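Local atomic coordinates of Udp-n-acetylglucosamine pyrophosphorylase (Trypanosoma brucei, PDB entry 4BQH), a protein that probably catalyses the transfer of uridylyl from UTP to N-acetyl-alpha-D-glucosamine 1-phosphate, making UDP-N-acetylglucosamine and diphosphate. Residues I155-Q159 with A172-L176; I504-V508 with I536-E541; H365-L369 with F407-C413; N287-F293 with V304-T308. All coordinates share one frame; numbering follows the deposited sequence. Where two conformers were deposited one is given.

Contact 1: I155-Q159 with A172-L176; sequences IRRRQ and ARVQL
Gln159, on helix 147-166, sends its side chain across to the backbone of 172-176 and offers its amide oxygen to a backbone N-H there. CG lies beside its own backbone N (chi1 -78°) and the chain then runs extended, which carries the amide over the Ala172 carbonyl to the Arg173-Val174 peptide. OE1 accepts from Val174 N at 2.9 Å in a nearly straight bond (167° at the hydrogen), the donor standing slightly off the carbonyl plane. The same oxygen also takes a bond from Gln204. Arg173 starts away from the helix, but its chain bends at chi2 and folds back, so that NH1 donates to Ala172 O at 2.8 Å. This brings NH1 to 3.2 Å from Gln159 NE2, two donors side by side without a bond, with amide and guanidinium planes 25° apart; Glu201 pairs with Arg173 NE. One helical turn earlier, Ile155 supplies the apolar half. Its CG2 branch meets Val174 CB at 3.8 Å, and its CD1 reaches CD1 of Leu176 at the same distance. Ala172 CB packs against Gln159 O, 3.5 Å away. The helix is thus joined to 172-176 by apolar contact at Ile155 and by an amide bond at Gln159. With two donors on OE1, the orientation of the buried Gln159 amide is well defined, and the N-H of buried Val174 finds its acceptor in a helix side chain.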
loop_
_atom_site.group_PDB
_atom_site.type_symbol
_atom_site.label_atom_id
_atom_site.label_comp_id
_atom_site.label_asym_id
_atom_site.label_seq_id
_atom_site.Cartn_x
_atom_site.Cartn_y
_atom_site.Cartn_z
ATOM N N ILE A 155 -10.636 -8.443 3.314
ATOM C CA ILE A 155 -11.296 -7.580 4.305
ATOM C C ILE A 155 -12.519 -8.302 4.849
ATOM O O ILE A 155 -12.726 -8.354 6.069
ATOM C CB ILE A 155 -11.728 -6.245 3.688
ATOM C CG1 ILE A 155 -10.480 -5.406 3.398
ATOM C CG2 ILE A 155 -12.727 -5.501 4.597
ATOM C CD1 ILE A 155 -10.752 -4.108 2.681
ATOM N N ARG A 156 -13.326 -8.844 3.946
ATOM C CA ARG A 156 -14.543 -9.578 4.386
ATOM C C ARG A 156 -14.216 -10.710 5.356
ATOM O O ARG A 156 -14.920 -10.925 6.362
ATOM C CB ARG A 156 -15.317 -10.102 3.169
ATOM C CG ARG A 156 -16.081 -8.994 2.446
ATOM C CD ARG A 156 -16.498 -9.392 1.049
ATOM N NE ARG A 156 -17.428 -10.518 1.138
ATOM C CZ ARG A 156 -17.663 -11.368 0.152
ATOM N NH1 ARG A 156 -17.079 -11.211 -1.040
ATOM N NH2 ARG A 156 -18.497 -12.372 0.366
ATOM N N ARG A 157 -13.172 -11.469 5.059
ATOM C CA ARG A 157 -12.769 -12.558 5.944
ATOM C C ARG A 157 -12.285 -12.076 7.324
ATOM O O ARG A 157 -12.685 -12.627 8.361
ATOM C CB ARG A 157 -11.748 -13.471 5.253
ATOM C CG ARG A 157 -11.368 -14.686 6.065
ATOM C CD ARG A 157 -12.548 -15.616 6.321
ATOM N NE ARG A 157 -12.047 -16.701 7.151
ATOM C CZ ARG A 157 -12.704 -17.280 8.137
ATOM N NH1 ARG A 157 -13.936 -16.895 8.455
ATOM N NH2 ARG A 157 -12.106 -18.259 8.801
ATOM N N ARG A 158 -11.432 -11.052 7.334
ATOM C CA ARG A 158 -10.951 -10.473 8.592
ATOM C C ARG A 158 -12.155 -9.936 9.436
ATOM O O ARG A 158 -12.189 -10.073 10.665
ATOM C CB ARG A 158 -9.913 -9.370 8.334
ATOM C CG ARG A 158 -8.530 -9.876 7.859
ATOM C CD ARG A 158 -7.741 -10.652 8.920
ATOM N NE ARG A 158 -6.404 -10.975 8.400
ATOM C CZ ARG A 158 -5.555 -11.836 8.944
ATOM N NH1 ARG A 158 -5.884 -12.509 10.029
ATOM N NH2 ARG A 158 -4.341 -12.012 8.406
ATOM N N GLN A 159 -13.119 -9.319 8.767
ATOM C CA GLN A 159 -14.329 -8.781 9.438
ATOM C C GLN A 159 -15.119 -9.919 10.064
ATOM O O GLN A 159 -15.570 -9.835 11.218
ATOM C CB GLN A 159 -15.219 -8.034 8.429
ATOM C CG GLN A 159 -14.719 -6.629 8.077
ATOM C CD GLN A 159 -15.546 -5.956 6.996
ATOM O OE1 GLN A 159 -15.378 -4.767 6.718
ATOM N NE2 GLN A 159 -16.484 -6.708 6.399
ATOM N N ALA A 172 -18.581 -5.839 11.944
ATOM C CA ALA A 172 -17.184 -5.361 11.964
ATOM C C ALA A 172 -16.972 -4.745 10.598
ATOM O O ALA A 172 -17.251 -5.392 9.592
ATOM C CB ALA A 172 -16.219 -6.523 12.153
ATOM N N ARG A 173 -16.501 -3.502 10.549
ATOM C CA ARG A 173 -16.344 -2.826 9.258
ATOM C C ARG A 173 -14.981 -2.146 9.145
ATOM O O ARG A 173 -14.656 -1.240 9.906
ATOM C CB ARG A 173 -17.476 -1.796 8.996
ATOM C CG ARG A 173 -18.845 -2.429 8.719
ATOM C CD ARG A 173 -18.769 -3.391 7.534
ATOM N NE ARG A 173 -20.029 -4.087 7.243
ATOM C CZ ARG A 173 -20.248 -5.392 7.411
ATOM N NH1 ARG A 173 -19.308 -6.194 7.897
ATOM N NH2 ARG A 173 -21.430 -5.898 7.093
ATOM N N VAL A 174 -14.201 -2.599 8.177
ATOM C CA VAL A 174 -12.947 -1.924 7.832
ATOM C C VAL A 174 -13.285 -0.923 6.696
ATOM O O VAL A 174 -13.820 -1.337 5.654
ATOM C CB VAL A 174 -11.914 -2.948 7.315
ATOM C CG1 VAL A 174 -10.674 -2.229 6.750
ATOM C CG2 VAL A 174 -11.538 -3.930 8.416
ATOM N N GLN A 175 -12.996 0.368 6.876
ATOM C CA GLN A 175 -13.237 1.344 5.784
ATOM C C GLN A 175 -12.175 1.137 4.720
ATOM O O GLN A 175 -10.990 1.086 5.055
ATOM C CB GLN A 175 -13.176 2.776 6.301
ATOM C CG GLN A 175 -14.197 3.063 7.411
ATOM C CD GLN A 175 -15.623 2.942 6.922
ATOM O OE1 GLN A 175 -15.954 3.379 5.818
ATOM N NE2 GLN A 175 -16.481 2.319 7.736
ATOM N N LEU A 176 -12.605 0.992 3.465
ATOM C CA LEU A 176 -11.694 0.788 2.355
ATOM C C LEU A 176 -11.544 2.123 1.635
ATOM O O LEU A 176 -12.533 2.732 1.190
ATOM C CB LEU A 176 -12.239 -0.284 1.389
ATOM C CG LEU A 176 -11.347 -0.549 0.167
ATOM C CD1 LEU A 176 -9.947 -0.992 0.581
ATOM C CD2 LEU A 176 -11.961 -1.590 -0.744
#

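Contact 2: I504-V508 with I536-E541; sequences ISPLV and IRRDDE
Ser505 holds OG anti to its backbone N (chi1 177°), and Glu541 runs extended from CB before turning its carboxylate (chi3 47°); these torsions bring the hydroxyl to the carboxylate. Ser505 OG donates to Glu541 OE2 at 2.7 Å, on the syn side and a little out of the carboxylate plane. From the anti side, Arg538 N gives OE2 a second bond of 3.0 Å, which ties the acid back across the type I turn 538-541. Ser505 OG in turn accepts from Leu507 N, 3.2 Å away, closing an ST turn. Next to these polar groups, Ile504 and Ile536 form a parallel bridge: Ser505 N donates to Ile536 O at 2.9 Å, almost straight. The two isoleucines lie side by side on one face of the sheet, Ile504 CG1 4.1 Å from Ile536 CD1, while Val508 CG1 comes at about a right angle to Ile536 CG2. The other Val508 methyl, CG2, rests 3.5 Å from Arg538 N. Leu507 CD1 sits over one guanidinium face of Arg538, towards its rim, and Arg538 NE is in a salt bridge with Asp540 OD1. The contact thus continues the pairing of strands 501-504 and 533-536 into the loops that follow. Helix 448-471 packs on Ile504 and Ile536 through Trp462 and Leu463, helix 147-166 touches Ser505 and Leu507 through Glu153, and Lys145 pairs with Glu541 OE1.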
loop_
_atom_site.group_PDB
_atom_site.type_symbol
_atom_site.label_atom_id
_atom_site.label_comp_id
_atom_site.label_asym_id
_atom_site.label_seq_id
_atom_site.Cartn_x
_atom_site.Cartn_y
_atom_site.Cartn_z
ATOM N N ILE A 504 -5.974 -21.425 -1.879
ATOM C CA ILE A 504 -7.081 -21.256 -0.912
ATOM C C ILE A 504 -7.669 -19.860 -1.057
ATOM O O ILE A 504 -6.952 -18.855 -0.945
ATOM C CB ILE A 504 -6.595 -21.483 0.534
ATOM C CG1 ILE A 504 -5.992 -22.891 0.686
ATOM C CG2 ILE A 504 -7.737 -21.248 1.553
ATOM C CD1 ILE A 504 -5.211 -23.123 1.960
ATOM N N SER A 505 -8.987 -19.795 -1.279
ATOM C CA SER A 505 -9.724 -18.553 -1.360
ATOM C C SER A 505 -9.577 -17.763 -0.070
ATOM O O SER A 505 -9.586 -18.352 0.989
ATOM C CB SER A 505 -11.219 -18.840 -1.563
ATOM O OG SER A 505 -11.927 -17.621 -1.571
ATOM N N PRO A 506 -9.443 -16.424 -0.172
ATOM C CA PRO A 506 -9.422 -15.644 1.081
ATOM C C PRO A 506 -10.729 -15.731 1.849
ATOM O O PRO A 506 -10.725 -15.516 3.055
ATOM C CB PRO A 506 -9.165 -14.202 0.624
ATOM C CG PRO A 506 -8.719 -14.281 -0.786
ATOM C CD PRO A 506 -9.197 -15.595 -1.364
ATOM N N LEU A 507 -11.836 -16.037 1.170
ATOM C CA LEU A 507 -13.122 -16.231 1.874
ATOM C C LEU A 507 -13.113 -17.479 2.757
ATOM O O LEU A 507 -13.907 -17.594 3.714
ATOM C CB LEU A 507 -14.293 -16.241 0.871
ATOM C CG LEU A 507 -14.531 -14.913 0.147
ATOM C CD1 LEU A 507 -15.675 -14.999 -0.855
ATOM C CD2 LEU A 507 -14.748 -13.735 1.099
ATOM N N VAL A 508 -12.189 -18.393 2.481
ATOM C CA VAL A 508 -11.939 -19.529 3.375
ATOM C C VAL A 508 -10.931 -19.229 4.481
ATOM O O VAL A 508 -11.199 -19.492 5.661
ATOM C CB VAL A 508 -11.500 -20.794 2.596
ATOM C CG1 VAL A 508 -11.213 -21.943 3.541
ATOM C CG2 VAL A 508 -12.609 -21.181 1.626
ATOM N N ILE A 536 -9.292 -24.842 -2.607
ATOM C CA ILE A 536 -10.211 -24.760 -1.449
ATOM C C ILE A 536 -10.937 -23.414 -1.551
ATOM O O ILE A 536 -10.302 -22.360 -1.540
ATOM C CB ILE A 536 -9.481 -24.932 -0.089
ATOM C CG1 ILE A 536 -8.636 -26.221 -0.057
ATOM C CG2 ILE A 536 -10.487 -24.887 1.077
ATOM C CD1 ILE A 536 -7.899 -26.476 1.235
ATOM N N ARG A 537 -12.265 -23.458 -1.685
ATOM C CA ARG A 537 -13.092 -22.253 -1.839
ATOM C C ARG A 537 -14.424 -22.453 -1.133
ATOM O O ARG A 537 -14.784 -23.597 -0.815
ATOM C CB ARG A 537 -13.279 -21.816 -3.313
ATOM C CG ARG A 537 -14.165 -22.698 -4.190
ATOM C CD ARG A 537 -13.501 -24.044 -4.425
ATOM N NE ARG A 537 -14.139 -24.799 -5.498
ATOM C CZ ARG A 537 -13.695 -25.964 -5.973
ATOM N NH1 ARG A 537 -12.599 -26.539 -5.477
ATOM N NH2 ARG A 537 -14.360 -26.553 -6.957
ATOM N N ARG A 538 -15.110 -21.354 -0.830
ATOM C CA ARG A 538 -16.450 -21.458 -0.223
ATOM C C ARG A 538 -17.431 -21.991 -1.242
ATOM O O ARG A 538 -17.366 -21.653 -2.435
ATOM C CB ARG A 538 -16.942 -20.104 0.276
ATOM C CG ARG A 538 -16.398 -19.716 1.631
ATOM C CD ARG A 538 -17.379 -18.823 2.391
ATOM N NE ARG A 538 -18.091 -17.870 1.532
ATOM C CZ ARG A 538 -18.437 -16.626 1.897
ATOM N NH1 ARG A 538 -18.107 -16.159 3.093
ATOM N NH2 ARG A 538 -19.089 -15.833 1.053
ATOM N N ASP A 539 -18.353 -22.821 -0.764
ATOM C CA ASP A 539 -19.414 -23.369 -1.607
ATOM C C ASP A 539 -20.183 -22.341 -2.429
ATOM O O ASP A 539 -20.581 -22.626 -3.565
ATOM C CB ASP A 539 -20.391 -24.185 -0.756
ATOM C CG ASP A 539 -19.927 -25.619 -0.539
ATOM O OD1 ASP A 539 -18.853 -26.010 -1.057
ATOM O OD2 ASP A 539 -20.647 -26.365 0.156
ATOM N N ASP A 540 -20.391 -21.150 -1.882
ATOM C CA ASP A 540 -21.189 -20.131 -2.580
ATOM C C ASP A 540 -20.416 -19.239 -3.572
ATOM O O ASP A 540 -20.992 -18.325 -4.159
ATOM C CB ASP A 540 -21.988 -19.285 -1.576
ATOM C CG ASP A 540 -21.095 -18.520 -0.602
ATOM O OD1 ASP A 540 -19.911 -18.887 -0.437
ATOM O OD2 ASP A 540 -21.587 -17.555 0.018
ATOM N N GLU A 541 -19.124 -19.501 -3.768
ATOM C CA GLU A 541 -18.347 -18.717 -4.749
ATOM C C GLU A 541 -18.709 -19.095 -6.194
ATOM O O GLU A 541 -18.878 -18.209 -7.051
ATOM C CB GLU A 541 -16.835 -18.843 -4.503
ATOM C CG GLU A 541 -16.409 -18.376 -3.118
ATOM C CD GLU A 541 -14.902 -18.235 -2.973
ATOM O OE1 GLU A 541 -14.262 -17.644 -3.863
ATOM O OE2 GLU A 541 -14.360 -18.715 -1.970
#

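Contact 3: H365-L369 with F407-C413; sequences HFMSL and FRFVDEC
The His365 ring stands over Cys413, on the 3-10 segment that includes 410-413, and turns one face to it. Cys413 CB lies 19° off the ring normal, a CH-pi contact, and SG is nearer still to the normal, 4.4 Å from the ring centroid. The neighbouring ring meets the same sulfur differently: Phe366 presents its edge, with SG 82° off the normal. SG is therefore under a face of one aromatic ring and at the rim of another, and it also rests 3.7 Å from Phe366 CA, against the helix backbone. Phe366, with CG anti to its N (chi1 178°), reaches along the 407-413 chain. Its CE1 passes 3.9 Å from Val410 CA, and its tip, CZ, approaches CD1 at the edge of the Phe407 ring, in that ring's plane, at 3.9 Å; the two side chains cross at about a right angle. One turn further along the helix, Leu369 divides its methyls. CD1 sits 3.5 Å from Glu412 O and also touches Glu412 CB and Cys413 SG, whereas CD2 meets Phe409 CB at 3.9 Å. At exposed His365, CE1 lies 3.0 Å from Cys413 O, but ND1 does not form a hydrogen bond with that oxygen, and the carboxylate of Glu412 pairs with Arg373 further along the same helix. Val304 of strand 304-309 packs on Phe366, Phe407 and Val410. No hydrogen bond joins the two segments, so they are held chiefly by apolar packing of Phe366 and Leu369 and by a cysteine sulfur at one ring's face and another's edge.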
loop_
_atom_site.group_PDB
_atom_site.type_symbol
_atom_site.label_atom_id
_atom_site.label_comp_id
_atom_site.label_asym_id
_atom_site.label_seq_id
_atom_site.Cartn_x
_atom_site.Cartn_y
_atom_site.Cartn_z
ATOM N N HIS A 365 -3.987 10.423 13.844
ATOM C CA HIS A 365 -3.238 11.602 14.291
ATOM C C HIS A 365 -2.003 11.825 13.450
ATOM O O HIS A 365 -1.747 12.965 13.021
ATOM C CB HIS A 365 -2.819 11.479 15.759
ATOM C CG HIS A 365 -2.275 12.770 16.354
ATOM N ND1 HIS A 365 -1.897 12.868 17.640
ATOM C CD2 HIS A 365 -2.107 14.040 15.803
ATOM C CE1 HIS A 365 -1.463 14.124 17.891
ATOM N NE2 HIS A 365 -1.580 14.835 16.773
ATOM N N PHE A 366 -1.224 10.757 13.209
ATOM C CA PHE A 366 -0.050 10.909 12.329
ATOM C C PHE A 366 -0.452 11.352 10.923
ATOM O O PHE A 366 0.208 12.219 10.340
ATOM C CB PHE A 366 0.824 9.639 12.257
ATOM C CG PHE A 366 1.992 9.789 11.318
ATOM C CD1 PHE A 366 3.108 10.517 11.702
ATOM C CD2 PHE A 366 1.942 9.285 10.014
ATOM C CE1 PHE A 366 4.164 10.713 10.812
ATOM C CE2 PHE A 366 3.025 9.455 9.147
ATOM C CZ PHE A 366 4.132 10.163 9.555
ATOM N N MET A 367 -1.495 10.735 10.358
ATOM C CA MET A 367 -1.901 11.131 9.002
ATOM C C MET A 367 -2.213 12.627 8.946
ATOM O O MET A 367 -1.866 13.312 7.977
ATOM C CB MET A 367 -3.078 10.295 8.519
ATOM C CG MET A 367 -2.775 8.796 8.445
ATOM S SD MET A 367 -1.338 8.345 7.461
ATOM C CE MET A 367 -1.935 8.726 5.803
ATOM N N SER A 368 -2.909 13.116 9.970
ATOM C CA SER A 368 -3.231 14.542 10.098
ATOM C C SER A 368 -1.994 15.427 10.235
ATOM O O SER A 368 -1.853 16.441 9.555
ATOM C CB SER A 368 -4.125 14.758 11.324
ATOM O OG SER A 368 -5.353 14.073 11.171
ATOM N N LEU A 369 -1.102 15.065 11.143
ATOM C CA LEU A 369 0.032 15.926 11.440
ATOM C C LEU A 369 0.988 15.915 10.257
ATOM O O LEU A 369 1.576 16.950 9.932
ATOM C CB LEU A 369 0.764 15.434 12.707
ATOM C CG LEU A 369 1.955 16.284 13.201
ATOM C CD1 LEU A 369 2.046 16.224 14.722
ATOM C CD2 LEU A 369 3.266 15.750 12.659
ATOM N N PHE A 407 8.266 10.236 8.124
ATOM C CA PHE A 407 8.364 9.550 9.418
ATOM C C PHE A 407 9.216 10.324 10.426
ATOM O O PHE A 407 9.107 10.095 11.627
ATOM C CB PHE A 407 8.906 8.120 9.283
ATOM C CG PHE A 407 8.017 7.208 8.477
ATOM C CD1 PHE A 407 6.668 7.473 8.335
ATOM C CD2 PHE A 407 8.547 6.040 7.919
ATOM C CE1 PHE A 407 5.848 6.608 7.592
ATOM C CE2 PHE A 407 7.750 5.181 7.174
ATOM C CZ PHE A 407 6.406 5.475 7.012
ATOM N N ARG A 408 10.068 11.225 9.933
ATOM C CA ARG A 408 10.865 12.091 10.820
ATOM C C ARG A 408 9.993 12.928 11.778
ATOM O O ARG A 408 10.492 13.410 12.794
ATOM C CB ARG A 408 11.737 13.020 9.975
ATOM C CG ARG A 408 10.942 14.015 9.169
ATOM C CD ARG A 408 11.806 15.209 8.818
ATOM N NE ARG A 408 12.337 15.101 7.481
ATOM C CZ ARG A 408 13.119 16.028 6.924
ATOM N NH1 ARG A 408 13.448 17.132 7.597
ATOM N NH2 ARG A 408 13.570 15.848 5.700
ATOM N N PHE A 409 8.705 13.087 11.445
ATOM C CA PHE A 409 7.778 13.879 12.259
ATOM C C PHE A 409 7.002 13.078 13.288
ATOM O O PHE A 409 6.207 13.660 14.049
ATOM C CB PHE A 409 6.796 14.653 11.361
ATOM C CG PHE A 409 7.482 15.564 10.394
ATOM C CD1 PHE A 409 8.171 16.691 10.853
ATOM C CD2 PHE A 409 7.454 15.296 9.032
ATOM C CE1 PHE A 409 8.821 17.537 9.954
ATOM C CE2 PHE A 409 8.112 16.115 8.118
ATOM C CZ PHE A 409 8.787 17.257 8.588
ATOM N N VAL A 410 7.225 11.761 13.328
ATOM C CA VAL A 410 6.339 10.863 14.086
ATOM C C VAL A 410 6.197 11.217 15.567
ATOM O O VAL A 410 5.101 11.135 16.116
ATOM C CB VAL A 410 6.765 9.393 13.931
ATOM C CG1 VAL A 410 8.147 9.156 14.565
ATOM C CG2 VAL A 410 5.696 8.454 14.495
ATOM N N ASP A 411 7.277 11.638 16.213
ATOM C CA ASP A 411 7.155 11.862 17.657
ATOM C C ASP A 411 6.508 13.187 18.021
ATOM O O ASP A 411 6.173 13.426 19.192
ATOM C CB ASP A 411 8.510 11.660 18.339
ATOM C CG ASP A 411 8.921 10.194 18.330
ATOM O OD1 ASP A 411 8.073 9.340 18.652
ATOM O OD2 ASP A 411 10.077 9.893 17.999
ATOM N N GLU A 412 6.306 14.042 17.022
ATOM C CA GLU A 412 5.579 15.300 17.240
ATOM C C GLU A 412 4.102 15.066 17.551
ATOM O O GLU A 412 3.402 15.983 17.977
ATOM C CB GLU A 412 5.744 16.212 16.026
ATOM C CG GLU A 412 7.206 16.561 15.814
ATOM C CD GLU A 412 7.425 17.483 14.652
ATOM O OE1 GLU A 412 6.439 17.966 14.079
ATOM O OE2 GLU A 412 8.600 17.731 14.315
ATOM N N CYS A 413 3.641 13.824 17.372
ATOM C CA CYS A 413 2.264 13.473 17.674
ATOM C C CYS A 413 2.001 13.342 19.174
ATOM O O CYS A 413 0.846 13.315 19.590
ATOM C CB CYS A 413 1.890 12.140 17.005
ATOM S SG CYS A 413 1.923 12.207 15.195
#

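Contact 4: N287-F293 with V304-T308; sequences NVADPVF and VVVKT
The N-terminus of helix 291-300 faces strand 304-309 of the central mixed sheet, and Asp290 both caps that helix and pairs with the strand. Its CG is anti to the backbone N (chi1 176°), which places the two oxygens for separate tasks. OD1 accepts from Val292 N at 2.9 Å, from above the carboxylate plane, and weakly from Phe293 N. OD2 offers its anti lone pair to Lys307 NZ, 2.8 Å away, in a salt bridge. Lys307 reaches it with its chain extended beyond CG, laid over one face of Phe293: CE stands 3.9 Å from the ring centroid, 15° off the normal, a CH-pi contact. The edge of that ring meets Val305 CG1 at 3.5 Å from CE1. Buried Lys307 NZ has further partners in a water, 2.7 Å away, which donates to Asn287 O, and in Glu433, which also takes a bond from Asn287 ND2. Helix 291-300 links strand 275-280 to the parallel strand 304-309, a beta-alpha-beta crossover with strand 359-363 between the two, as suits the alpha/beta core of the GT-A fold.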
loop_
_atom_site.group_PDB
_atom_site.type_symbol
_atom_site.label_atom_id
_atom_site.label_comp_id
_atom_site.label_asym_id
_atom_site.label_seq_id
_atom_site.Cartn_x
_atom_site.Cartn_y
_atom_site.Cartn_z
ATOM N N ASN A 287 -1.080 -8.699 3.478
ATOM C CA ASN A 287 -1.778 -9.151 4.653
ATOM C C ASN A 287 -2.709 -8.005 5.060
ATOM O O ASN A 287 -2.372 -7.140 5.880
ATOM C CB ASN A 287 -0.784 -9.535 5.739
ATOM C CG ASN A 287 -1.435 -10.254 6.894
ATOM O OD1 ASN A 287 -2.658 -10.322 6.980
ATOM N ND2 ASN A 287 -0.626 -10.793 7.781
ATOM N N VAL A 288 -3.889 -8.013 4.447
ATOM C CA VAL A 288 -4.846 -6.900 4.515
ATOM C C VAL A 288 -5.608 -6.915 5.846
ATOM O O VAL A 288 -6.162 -7.947 6.238
ATOM C CB VAL A 288 -5.839 -6.978 3.335
ATOM C CG1 VAL A 288 -6.884 -5.880 3.425
ATOM C CG2 VAL A 288 -5.083 -6.901 2.022
ATOM N N ALA A 289 -5.649 -5.758 6.519
ATOM C CA ALA A 289 -6.205 -5.648 7.881
ATOM C C ALA A 289 -5.562 -6.669 8.828
ATOM O O ALA A 289 -6.236 -7.438 9.504
ATOM C CB ALA A 289 -7.734 -5.751 7.865
ATOM N N ASP A 290 -4.232 -6.695 8.844
ATOM C CA ASP A 290 -3.476 -7.674 9.621
ATOM C C ASP A 290 -3.655 -7.378 11.112
ATOM O O ASP A 290 -3.165 -6.355 11.578
ATOM C CB ASP A 290 -1.988 -7.525 9.244
ATOM C CG ASP A 290 -1.071 -8.415 10.036
ATOM O OD1 ASP A 290 -1.500 -9.145 10.941
ATOM O OD2 ASP A 290 0.148 -8.394 9.720
ATOM N N PRO A 291 -4.352 -8.268 11.858
ATOM C CA PRO A 291 -4.609 -7.999 13.273
ATOM C C PRO A 291 -3.343 -8.024 14.145
ATOM O O PRO A 291 -3.322 -7.374 15.190
ATOM C CB PRO A 291 -5.578 -9.127 13.673
ATOM C CG PRO A 291 -5.167 -10.279 12.772
ATOM C CD PRO A 291 -4.896 -9.586 11.450
ATOM N N VAL A 292 -2.293 -8.728 13.733
ATOM C CA VAL A 292 -1.022 -8.689 14.513
ATOM C C VAL A 292 -0.340 -7.316 14.354
ATOM O O VAL A 292 0.154 -6.742 15.328
ATOM C CB VAL A 292 -0.071 -9.830 14.113
ATOM C CG1 VAL A 292 1.281 -9.740 14.828
ATOM C CG2 VAL A 292 -0.747 -11.175 14.383
ATOM N N PHE A 293 -0.324 -6.808 13.128
ATOM C CA PHE A 293 0.233 -5.481 12.796
ATOM C C PHE A 293 -0.529 -4.418 13.603
ATOM O O PHE A 293 0.068 -3.571 14.258
ATOM C CB PHE A 293 -0.031 -5.297 11.292
ATOM C CG PHE A 293 0.767 -4.216 10.597
ATOM C CD1 PHE A 293 1.952 -3.700 11.105
ATOM C CD2 PHE A 293 0.342 -3.793 9.347
ATOM C CE1 PHE A 293 2.685 -2.745 10.373
ATOM C CE2 PHE A 293 1.066 -2.843 8.610
ATOM C CZ PHE A 293 2.235 -2.325 9.138
ATOM N N VAL A 304 3.425 5.269 13.988
ATOM C CA VAL A 304 3.813 4.625 12.710
ATOM C C VAL A 304 4.409 3.257 13.010
ATOM O O VAL A 304 5.327 3.163 13.837
ATOM C CB VAL A 304 4.866 5.453 11.937
ATOM C CG1 VAL A 304 5.396 4.644 10.731
ATOM C CG2 VAL A 304 4.262 6.770 11.469
ATOM N N VAL A 305 3.915 2.213 12.334
ATOM C CA VAL A 305 4.602 0.924 12.309
ATOM C C VAL A 305 4.880 0.600 10.852
ATOM O O VAL A 305 3.986 0.748 10.009
ATOM C CB VAL A 305 3.757 -0.221 12.917
ATOM C CG1 VAL A 305 4.596 -1.479 13.005
ATOM C CG2 VAL A 305 3.277 0.152 14.321
ATOM N N VAL A 306 6.127 0.213 10.554
ATOM C CA VAL A 306 6.466 -0.231 9.203
ATOM C C VAL A 306 6.740 -1.725 9.197
ATOM O O VAL A 306 7.341 -2.295 10.156
ATOM C CB VAL A 306 7.676 0.525 8.601
ATOM C CG1 VAL A 306 7.368 2.031 8.555
ATOM C CG2 VAL A 306 8.942 0.263 9.414
ATOM N N LYS A 307 6.293 -2.376 8.126
ATOM C CA LYS A 307 6.732 -3.753 7.906
ATOM C C LYS A 307 7.970 -3.774 7.034
ATOM O O LYS A 307 8.066 -3.040 6.052
ATOM C CB LYS A 307 5.650 -4.581 7.212
ATOM C CG LYS A 307 4.640 -5.140 8.189
ATOM C CD LYS A 307 3.676 -6.036 7.411
ATOM C CE LYS A 307 2.677 -6.669 8.360
ATOM N NZ LYS A 307 1.562 -7.318 7.597
ATOM N N THR A 308 8.900 -4.647 7.379
ATOM C CA THR A 308 10.181 -4.745 6.666
ATOM C C THR A 308 10.522 -6.216 6.528
ATOM O O THR A 308 9.966 -7.045 7.250
ATOM C CB THR A 308 11.306 -4.049 7.448
ATOM O OG1 THR A 308 11.391 -4.603 8.772
ATOM C CG2 THR A 308 10.997 -2.549 7.567
HETATM O O HOH W 1 0.589 -5.835 5.503
#

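In the fold
Contacts 1 and 4 are buried and reach the same mixed sheet, 1 through strand 175-180 and 4 through strand 304-309; they touch where Arg158 NH2 approaches Asn287 OD1, a probable hydrogen bond. Contact 3 is partly buried and adjoins contact 4, where Phe407 also reaches Val306. Contact 2 lies farthest from the chain's centre, about 39 Å from contact 3 between centres, yet helix 147-166 links it to contact 1, with Arg157 packing on Pro506 and Leu507. Chemistry varies accordingly: an amide-to-backbone bond in 1, a buried ion pair in 4, aromatic and sulfur packing in 3, and buried isoleucines beside exposed charges in 2.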